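Type III effector HopU1 (Pseudomonas syringae pv. tomato, PDB 3U0J) probably transfers ADP-ribose from NAD+ to arginine side chains of target proteins, as a type III effector of a plant pathogen. Local coordinates at residues A[54-68]-A[93-107]. Sequence-based numbering, arbitrary orientation.
Sequences LHVDAQCFGLSIDDL and SAIYMHTAQDYSSHL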
ATOM      1  N   LEU A  54      -5.360 -17.045   6.542  1.00 18.76           N
ATOM      2  CA  LEU A  54      -4.284 -16.272   7.156  1.00 17.88           C
ATOM      3  C   LEU A  54      -4.202 -16.522   8.660  1.00 18.22           C
ATOM      4  O   LEU A  54      -5.196 -16.770   9.323  1.00 23.18           O
ATOM      5  CB  LEU A  54      -4.465 -14.771   6.910  1.00 16.74           C
ATOM      6  CG  LEU A  54      -4.483 -14.240   5.477  1.00 16.36           C
ATOM      7  CD1 LEU A  54      -4.784 -12.724   5.446  1.00 14.11           C
ATOM      8  CD2 LEU A  54      -3.178 -14.535   4.832  1.00 15.62           C
ATOM      9  N   HIS A  55      -3.006 -16.436   9.203  1.00 19.45           N
ATOM     10  CA  HIS A  55      -2.847 -16.513  10.630  1.00 18.39           C
ATOM     11  C   HIS A  55      -2.919 -15.125  11.214  1.00 20.52           C
ATOM     12  O   HIS A  55      -2.355 -14.177  10.667  1.00 19.61           O
ATOM     13  CB  HIS A  55      -1.514 -17.175  10.960  1.00 19.09           C
ATOM     14  CG  HIS A  55      -1.431 -18.585  10.483  1.00 17.92           C
ATOM     15  ND1 HIS A  55      -0.766 -18.942   9.332  1.00 23.40           N
ATOM     16  CD2 HIS A  55      -1.985 -19.721  10.966  1.00 16.64           C
ATOM     17  CE1 HIS A  55      -0.887 -20.245   9.138  1.00 20.99           C
ATOM     18  NE2 HIS A  55      -1.626 -20.738  10.116  1.00 20.25           N
ATOM     19  N   VAL A  56      -3.623 -15.001  12.328  1.00 24.78           N
ATOM     20  CA  VAL A  56      -3.665 -13.733  13.036  1.00 22.61           C
ATOM     21  C   VAL A  56      -2.788 -13.794  14.276  1.00 28.80           C
ATOM     22  O   VAL A  56      -2.767 -14.808  14.993  1.00 27.14           O
ATOM     23  CB  VAL A  56      -5.084 -13.365  13.461  1.00 22.41           C
ATOM     24  CG1 VAL A  56      -5.165 -11.884  13.679  1.00 22.19           C
ATOM     25  CG2 VAL A  56      -6.084 -13.810  12.401  1.00 24.50           C
ATOM     26  N   ASP A  57      -2.067 -12.703  14.525  1.00 30.39           N
ATOM     27  CA  ASP A  57      -1.136 -12.629  15.641  1.00 30.33           C
ATOM     28  C   ASP A  57      -1.896 -12.717  16.941  1.00 36.13           C
ATOM     29  O   ASP A  57      -2.650 -11.805  17.285  1.00 32.27           O
ATOM     30  CB  ASP A  57      -0.360 -11.320  15.593  1.00 31.26           C
ATOM     31  CG  ASP A  57       0.407 -11.044  16.866  1.00 35.51           C
ATOM     32  OD1 ASP A  57       0.616 -11.978  17.662  1.00 45.04           O
ATOM     33  OD2 ASP A  57       0.813  -9.883  17.069  1.00 40.06           O
ATOM     34  N   ALA A  58      -1.688 -13.813  17.666  1.00 40.15           N
ATOM     35  CA  ALA A  58      -2.418 -14.040  18.912  1.00 45.26           C
ATOM     36  C   ALA A  58      -1.992 -13.078  20.035  1.00 48.80           C
ATOM     37  O   ALA A  58      -2.759 -12.816  20.972  1.00 51.72           O
ATOM     38  CB  ALA A  58      -2.290 -15.500  19.356  1.00 39.37           C
ATOM     39  N   GLN A  59      -0.776 -12.548  19.936  1.00 41.75           N
ATOM     40  CA  GLN A  59      -0.255 -11.651  20.968  1.00 47.96           C
ATOM     41  C   GLN A  59      -0.884 -10.269  20.874  1.00 45.58           C
ATOM     42  O   GLN A  59      -0.459  -9.333  21.546  1.00 50.28           O
ATOM     43  CB  GLN A  59       1.280 -11.556  20.900  1.00 50.13           C
ATOM     44  CG  GLN A  59       1.992 -12.905  21.016  1.00 54.52           C
ATOM     45  CD  GLN A  59       1.328 -13.841  22.035  1.00 60.78           C
ATOM     46  OE1 GLN A  59       0.873 -13.406  23.106  1.00 52.58           O
ATOM     47  NE2 GLN A  59       1.269 -15.133  21.700  1.00 56.19           N
ATOM     48  N   CYS A  60      -1.899 -10.140  20.031  1.00 39.98           N
ATOM     49  CA  CYS A  60      -2.596  -8.871  19.904  1.00 41.87           C
ATOM     50  C   CYS A  60      -4.107  -9.125  19.915  1.00 41.31           C
ATOM     51  O   CYS A  60      -4.544 -10.275  19.970  1.00 39.18           O
ATOM     52  CB  CYS A  60      -2.153  -8.141  18.628  1.00 35.64           C
ATOM     53  SG  CYS A  60      -3.035  -8.608  17.079  1.00 46.44           S
ATOM     54  N   PHE A  61      -4.905  -8.065  19.878  1.00 36.30           N
ATOM     55  CA  PHE A  61      -6.339  -8.247  19.705  1.00 42.75           C
ATOM     56  C   PHE A  61      -6.694  -8.375  18.210  1.00 40.12           C
ATOM     57  O   PHE A  61      -7.069  -7.402  17.546  1.00 39.89           O
ATOM     58  CB  PHE A  61      -7.137  -7.126  20.376  1.00 40.42           C
ATOM     59  CG  PHE A  61      -8.600  -7.415  20.457  1.00 43.44           C
ATOM     60  CD1 PHE A  61      -9.088  -8.305  21.417  1.00 40.56           C
ATOM     61  CD2 PHE A  61      -9.486  -6.833  19.556  1.00 39.10           C
ATOM     62  CE1 PHE A  61     -10.441  -8.603  21.498  1.00 36.22           C
ATOM     63  CE2 PHE A  61     -10.843  -7.123  19.623  1.00 40.72           C
ATOM     64  CZ  PHE A  61     -11.324  -8.017  20.602  1.00 38.35           C
ATOM     65  N   GLY A  62      -6.568  -9.590  17.692  1.00 33.24           N
ATOM     66  CA  GLY A  62      -6.636  -9.816  16.267  1.00 29.94           C
ATOM     67  C   GLY A  62      -8.035  -9.957  15.728  1.00 27.07           C
ATOM     68  O   GLY A  62      -8.914 -10.466  16.416  1.00 35.43           O
ATOM     69  N   LEU A  63      -8.230  -9.504  14.492  1.00 18.93           N
ATOM     70  CA  LEU A  63      -9.511  -9.582  13.814  1.00 17.97           C
ATOM     71  C   LEU A  63      -9.445 -10.554  12.666  1.00 19.43           C
ATOM     72  O   LEU A  63      -8.633 -10.365  11.760  1.00 19.54           O
ATOM     73  CB  LEU A  63      -9.878  -8.223  13.244  1.00 18.74           C
ATOM     74  CG  LEU A  63     -10.243  -7.180  14.292  1.00 21.53           C
ATOM     75  CD1 LEU A  63     -10.681  -5.890  13.612  1.00 19.38           C
ATOM     76  CD2 LEU A  63     -11.337  -7.715  15.205  1.00 17.11           C
ATOM     77  N   SER A  64     -10.307 -11.573  12.679  1.00 16.25           N
ATOM     78  CA  SER A  64     -10.353 -12.528  11.578  1.00 15.39           C
ATOM     79  C   SER A  64     -11.131 -11.970  10.391  1.00 16.33           C
ATOM     80  O   SER A  64     -11.738 -10.897  10.457  1.00 14.39           O
ATOM     81  CB  SER A  64     -10.982 -13.842  12.024  1.00 17.16           C
ATOM     82  OG  SER A  64     -12.331 -13.644  12.415  1.00 21.60           O
ATOM     83  N   ILE A  65     -11.108 -12.697   9.290  1.00 14.58           N
ATOM     84  CA  ILE A  65     -11.817 -12.223   8.131  1.00 13.61           C
ATOM     85  C   ILE A  65     -13.299 -12.088   8.481  1.00 14.99           C
ATOM     86  O   ILE A  65     -13.965 -11.177   8.013  1.00 14.19           O
ATOM     87  CB  ILE A  65     -11.577 -13.130   6.897  1.00 13.07           C
ATOM     88  CG1 ILE A  65     -12.199 -12.520   5.638  1.00 12.31           C
ATOM     89  CG2 ILE A  65     -12.130 -14.520   7.133  1.00 14.03           C
ATOM     90  CD1 ILE A  65     -11.848 -11.055   5.403  1.00 11.88           C
ATOM     91  N   ASP A  66     -13.818 -12.983   9.316  1.00 15.61           N
ATOM     92  CA  ASP A  66     -15.222 -12.887   9.699  1.00 15.83           C
ATOM     93  C   ASP A  66     -15.436 -11.609  10.509  1.00 17.67           C
ATOM     94  O   ASP A  66     -16.327 -10.823  10.213  1.00 19.34           O
ATOM     95  CB  ASP A  66     -15.684 -14.114  10.480  1.00 17.79           C
ATOM     96  CG  ASP A  66     -15.792 -15.358   9.614  1.00 22.00           C
ATOM     97  OD1 ASP A  66     -15.900 -15.210   8.376  1.00 20.58           O
ATOM     98  OD2 ASP A  66     -15.773 -16.481  10.172  1.00 24.72           O
ATOM     99  N   ASP A  67     -14.609 -11.388  11.523  1.00 16.82           N
ATOM    100  CA  ASP A  67     -14.649 -10.120  12.235  1.00 16.09           C
ATOM    101  C   ASP A  67     -14.574  -8.917  11.284  1.00 15.73           C
ATOM    102  O   ASP A  67     -15.246  -7.906  11.493  1.00 16.80           O
ATOM    103  CB  ASP A  67     -13.509 -10.037  13.244  1.00 19.30           C
ATOM    104  CG  ASP A  67     -13.578 -11.115  14.294  1.00 21.72           C
ATOM    105  OD1 ASP A  67     -14.709 -11.533  14.652  1.00 24.85           O
ATOM    106  OD2 ASP A  67     -12.490 -11.531  14.768  1.00 23.26           O
ATOM    107  N   LEU A  68     -13.751  -9.001  10.249  1.00 13.82           N
ATOM    108  CA  LEU A  68     -13.635  -7.868   9.339  1.00 14.82           C
ATOM    109  C   LEU A  68     -14.863  -7.739   8.456  1.00 17.22           C
ATOM    110  O   LEU A  68     -15.395  -6.634   8.271  1.00 16.72           O
ATOM    111  CB  LEU A  68     -12.389  -7.979   8.476  1.00 13.18           C
ATOM    112  CG  LEU A  68     -11.114  -7.759   9.275  1.00 16.57           C
ATOM    113  CD1 LEU A  68      -9.923  -7.988   8.374  1.00 15.68           C
ATOM    114  CD2 LEU A  68     -11.104  -6.365   9.899  1.00 12.70           C
ATOM    115  N   SER A  93     -11.633  -5.056   3.726  1.00 14.21           N
ATOM    116  CA  SER A  93     -10.816  -6.040   4.438  1.00 15.78           C
ATOM    117  C   SER A  93      -9.419  -6.184   3.830  1.00 16.12           C
ATOM    118  O   SER A  93      -8.429  -6.323   4.549  1.00 14.54           O
ATOM    119  CB  SER A  93     -11.519  -7.406   4.474  1.00 13.92           C
ATOM    120  OG  SER A  93     -12.794  -7.305   5.075  1.00 14.29           O
ATOM    121  N   ALA A  94      -9.344  -6.166   2.503  1.00 16.51           N
ATOM    122  CA  ALA A  94      -8.068  -6.278   1.837  1.00 12.42           C
ATOM    123  C   ALA A  94      -7.227  -5.049   2.200  1.00 15.83           C
ATOM    124  O   ALA A  94      -6.046  -5.172   2.521  1.00 16.05           O
ATOM    125  CB  ALA A  94      -8.254  -6.400   0.363  1.00 10.18           C
ATOM    126  N   ILE A  95      -7.821  -3.861   2.187  1.00 14.17           N
ATOM    127  CA  ILE A  95      -7.040  -2.692   2.577  1.00 14.68           C
ATOM    128  C   ILE A  95      -6.589  -2.830   4.030  1.00 15.42           C
ATOM    129  O   ILE A  95      -5.411  -2.676   4.347  1.00 15.90           O
ATOM    130  CB  ILE A  95      -7.835  -1.410   2.467  1.00 15.36           C
ATOM    131  CG1 ILE A  95      -8.098  -1.052   1.015  1.00 12.71           C
ATOM    132  CG2 ILE A  95      -7.099  -0.290   3.163  1.00 18.87           C
ATOM    133  CD1 ILE A  95      -9.134   0.033   0.890  1.00 10.63           C
ATOM    134  N   TYR A  96      -7.539  -3.119   4.912  1.00 14.59           N
ATOM    135  CA  TYR A  96      -7.233  -3.291   6.328  1.00 16.32           C
ATOM    136  C   TYR A  96      -6.074  -4.269   6.519  1.00 17.96           C
ATOM    137  O   TYR A  96      -5.072  -3.929   7.142  1.00 18.54           O
ATOM    138  CB  TYR A  96      -8.465  -3.781   7.091  1.00 14.29           C
ATOM    139  CG  TYR A  96      -8.282  -3.860   8.594  1.00 15.39           C
ATOM    140  CD1 TYR A  96      -7.684  -4.965   9.183  1.00 17.18           C
ATOM    141  CD2 TYR A  96      -8.732  -2.842   9.425  1.00 16.07           C
ATOM    142  CE1 TYR A  96      -7.524  -5.049  10.567  1.00 16.68           C
ATOM    143  CE2 TYR A  96      -8.586  -2.911  10.800  1.00 14.10           C
ATOM    144  CZ  TYR A  96      -7.980  -4.010  11.374  1.00 17.52           C
ATOM    145  OH  TYR A  96      -7.820  -4.079  12.752  1.00 16.43           O
ATOM    146  N   MET A  97      -6.214  -5.474   5.968  1.00 18.30           N
ATOM    147  CA  MET A  97      -5.236  -6.534   6.178  1.00 16.88           C
ATOM    148  C   MET A  97      -3.878  -6.146   5.621  1.00 18.36           C
ATOM    149  O   MET A  97      -2.848  -6.535   6.168  1.00 21.22           O
ATOM    150  CB  MET A  97      -5.701  -7.847   5.560  1.00 14.60           C
ATOM    151  CG  MET A  97      -6.819  -8.506   6.333  1.00 14.06           C
ATOM    152  SD  MET A  97      -7.440  -9.986   5.526  1.00  4.43           S
ATOM    153  CE  MET A  97      -7.709 -10.938   6.999  1.00 13.49           C
ATOM    154  N   HIS A  98      -3.868  -5.356   4.557  1.00 15.38           N
ATOM    155  CA  HIS A  98      -2.602  -4.899   3.985  1.00 15.27           C
ATOM    156  C   HIS A  98      -1.900  -3.823   4.836  1.00 20.45           C
ATOM    157  O   HIS A  98      -0.671  -3.704   4.789  1.00 23.00           O
ATOM    158  CB  HIS A  98      -2.821  -4.393   2.567  1.00 13.40           C
ATOM    159  CG  HIS A  98      -1.577  -4.340   1.741  1.00 16.19           C
ATOM    160  ND1 HIS A  98      -1.087  -5.436   1.066  1.00 16.56           N
ATOM    161  CD2 HIS A  98      -0.732  -3.316   1.461  1.00 16.11           C
ATOM    162  CE1 HIS A  98       0.012  -5.094   0.412  1.00 14.30           C
ATOM    163  NE2 HIS A  98       0.243  -3.812   0.628  1.00 14.40           N
ATOM    164  N   THR A  99      -2.665  -3.043   5.603  1.00 17.26           N
ATOM    165  CA  THR A  99      -2.092  -1.960   6.403  1.00 16.90           C
ATOM    166  C   THR A  99      -1.722  -2.437   7.801  1.00 21.08           C
ATOM    167  O   THR A  99      -1.204  -1.668   8.621  1.00 19.82           O
ATOM    168  CB  THR A  99      -3.072  -0.782   6.563  1.00 19.09           C
ATOM    169  OG1 THR A  99      -4.243  -1.205   7.284  1.00 17.00           O
ATOM    170  CG2 THR A  99      -3.460  -0.220   5.222  1.00 16.34           C
ATOM    171  N   ALA A 100      -2.000  -3.709   8.068  1.00 18.79           N
ATOM    172  CA  ALA A 100      -1.816  -4.264   9.400  1.00 18.42           C
ATOM    173  C   ALA A 100      -0.514  -5.024   9.512  1.00 19.63           C
ATOM    174  O   ALA A 100       0.143  -5.320   8.523  1.00 20.26           O
ATOM    175  CB  ALA A 100      -2.981  -5.180   9.764  1.00 18.61           C
ATOM    176  N   GLN A 101      -0.166  -5.372  10.738  1.00 23.69           N
ATOM    177  CA  GLN A 101       1.091  -6.034  11.004  1.00 20.48           C
ATOM    178  C   GLN A 101       0.800  -7.411  11.579  1.00 22.27           C
ATOM    179  O   GLN A 101       1.729  -8.098  11.988  1.00 23.01           O
ATOM    180  CB  GLN A 101       1.868  -5.215  12.030  1.00 20.81           C
ATOM    181  CG  GLN A 101       3.293  -4.886  11.662  1.00 26.87           C
ATOM    182  CD  GLN A 101       3.417  -3.859  10.524  1.00 34.98           C
ATOM    183  OE1 GLN A 101       2.600  -2.933  10.390  1.00 27.62           O
ATOM    184  NE2 GLN A 101       4.467  -4.018   9.709  1.00 32.58           N
ATOM    185  N   ASP A 102      -0.479  -7.810  11.604  1.00 18.35           N
ATOM    186  CA  ASP A 102      -0.920  -8.996  12.340  1.00 15.14           C
ATOM    187  C   ASP A 102      -1.197 -10.237  11.545  1.00 17.95           C
ATOM    188  O   ASP A 102      -1.542 -11.245  12.143  1.00 21.29           O
ATOM    189  CB  ASP A 102      -2.234  -8.743  13.049  1.00 21.55           C
ATOM    190  CG  ASP A 102      -2.290  -7.418  13.716  1.00 31.11           C
ATOM    191  OD1 ASP A 102      -1.232  -6.981  14.235  1.00 35.43           O
ATOM    192  OD2 ASP A 102      -3.400  -6.826  13.725  1.00 22.96           O
ATOM    193  N   TYR A 103      -1.129 -10.180  10.220  1.00 18.55           N
ATOM    194  CA  TYR A 103      -1.457 -11.368   9.418  1.00 16.21           C
ATOM    195  C   TYR A 103      -0.232 -11.872   8.678  1.00 16.03           C
ATOM    196  O   TYR A 103       0.601 -11.082   8.226  1.00 14.54           O
ATOM    197  CB  TYR A 103      -2.598 -11.084   8.425  1.00 13.18           C
ATOM    198  CG  TYR A 103      -3.736 -10.362   9.067  1.00 13.18           C
ATOM    199  CD1 TYR A 103      -4.711 -11.055   9.739  1.00 15.59           C
ATOM    200  CD2 TYR A 103      -3.808  -8.983   9.051  1.00 14.29           C
ATOM    201  CE1 TYR A 103      -5.737 -10.411  10.353  1.00 16.71           C
ATOM    202  CE2 TYR A 103      -4.837  -8.327   9.666  1.00 15.51           C
ATOM    203  CZ  TYR A 103      -5.806  -9.050  10.316  1.00 14.70           C
ATOM    204  OH  TYR A 103      -6.855  -8.425  10.949  1.00 13.25           O
ATOM    205  N   SER A 104      -0.126 -13.193   8.569  1.00 14.94           N
ATOM    206  CA  SER A 104       0.883 -13.810   7.732  1.00 14.26           C
ATOM    207  C   SER A 104       0.303 -15.074   7.108  1.00 17.97           C
ATOM    208  O   SER A 104      -0.554 -15.745   7.701  1.00 18.02           O
ATOM    209  CB  SER A 104       2.155 -14.117   8.539  1.00 14.50           C
ATOM    210  OG  SER A 104       3.046 -14.926   7.789  1.00 15.86           O
ATOM    211  N   SER A 105       0.754 -15.385   5.899  1.00 17.83           N
ATOM    212  CA  SER A 105       0.413 -16.646   5.256  1.00 15.78           C
ATOM    213  C   SER A 105       0.947 -17.802   6.081  1.00 19.21           C
ATOM    214  O   SER A 105       0.390 -18.890   6.043  1.00 21.26           O
ATOM    215  CB  SER A 105       1.059 -16.712   3.886  1.00 16.28           C
ATOM    216  OG  SER A 105       2.462 -16.547   4.004  1.00 18.63           O
ATOM    217  N   HIS A 106       2.033 -17.568   6.826  1.00 19.17           N
ATOM    218  CA  HIS A 106       2.718 -18.654   7.516  1.00 17.97           C
ATOM    219  C   HIS A 106       2.832 -18.483   9.004  1.00 19.72           C
ATOM    220  O   HIS A 106       2.595 -17.401   9.538  1.00 17.01           O
ATOM    221  CB  HIS A 106       4.109 -18.855   6.955  1.00 15.15           C
ATOM    222  CG  HIS A 106       4.114 -19.490   5.613  1.00 17.94           C
ATOM    223  ND1 HIS A 106       3.573 -18.880   4.503  1.00 18.53           N
ATOM    224  CD2 HIS A 106       4.584 -20.691   5.197  1.00 20.03           C
ATOM    225  CE1 HIS A 106       3.730 -19.665   3.452  1.00 19.10           C
ATOM    226  NE2 HIS A 106       4.343 -20.771   3.846  1.00 16.80           N
ATOM    227  N   LEU A 107       3.204 -19.583   9.657  1.00 19.82           N
ATOM    228  CA  LEU A 107       3.407 -19.632  11.091  1.00 18.97           C
ATOM    229  C   LEU A 107       4.884 -19.971  11.277  1.00 20.64           C
ATOM    230  O   LEU A 107       5.447 -20.762  10.504  1.00 18.00           O
ATOM    231  CB  LEU A 107       2.516 -20.724  11.666  1.00 21.71           C
ATOM    232  CG  LEU A 107       1.544 -20.475  12.830  1.00 22.39           C
ATOM    233  CD1 LEU A 107       0.932 -19.089  12.821  1.00 19.20           C
ATOM    234  CD2 LEU A 107       0.445 -21.520  12.798  1.00 15.47           C
TER
HETATM  235  O   HOH W   1      -6.490  -7.424  13.519  1.00 19.60           O
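The Tyr103 ring reaches along the loop that follows strand 55-56, and Tyr103 OH donates to Leu63 O at 2.8 Å. The bond lies in the carbonyl plane, on a lone pair, and Leu63 O sits at the ring edge. CG of Tyr103 is beside the backbone N (chi1 -46°), which runs the ring alongside Val56, the two side chains pointing the same way. Met97 CG stands over the rim of one ring face. Asp102 CB covers the centre of the other. A water donates to Tyr103 OH and Asp102 OD2 and accepts from Leu63 N, so it ties the loop to both residues. Strand 55-56 is an outer strand of a small antiparallel three-stranded sheet beside the helical part of the protein, and pairs with its central strand, 103-108. His55 and Ser104 form the hydrogen-bonded pair, with His55 N to Ser104 O at 3.0 Å. Leu107 CD1 sits over one face of the His55 ring in a CH-pi contact, 3.7 Å from its centroid. Where helices 65-71 and 89-99 meet, Leu68 crosses Tyr96 at about a right angle. Leu68 CD2 lies over the face of the Tyr96 ring, 3.8 Å from its centroid, a CH-pi contact. Leu54 CD1 and Met97 CE meet tip to tip at 3.8 Å.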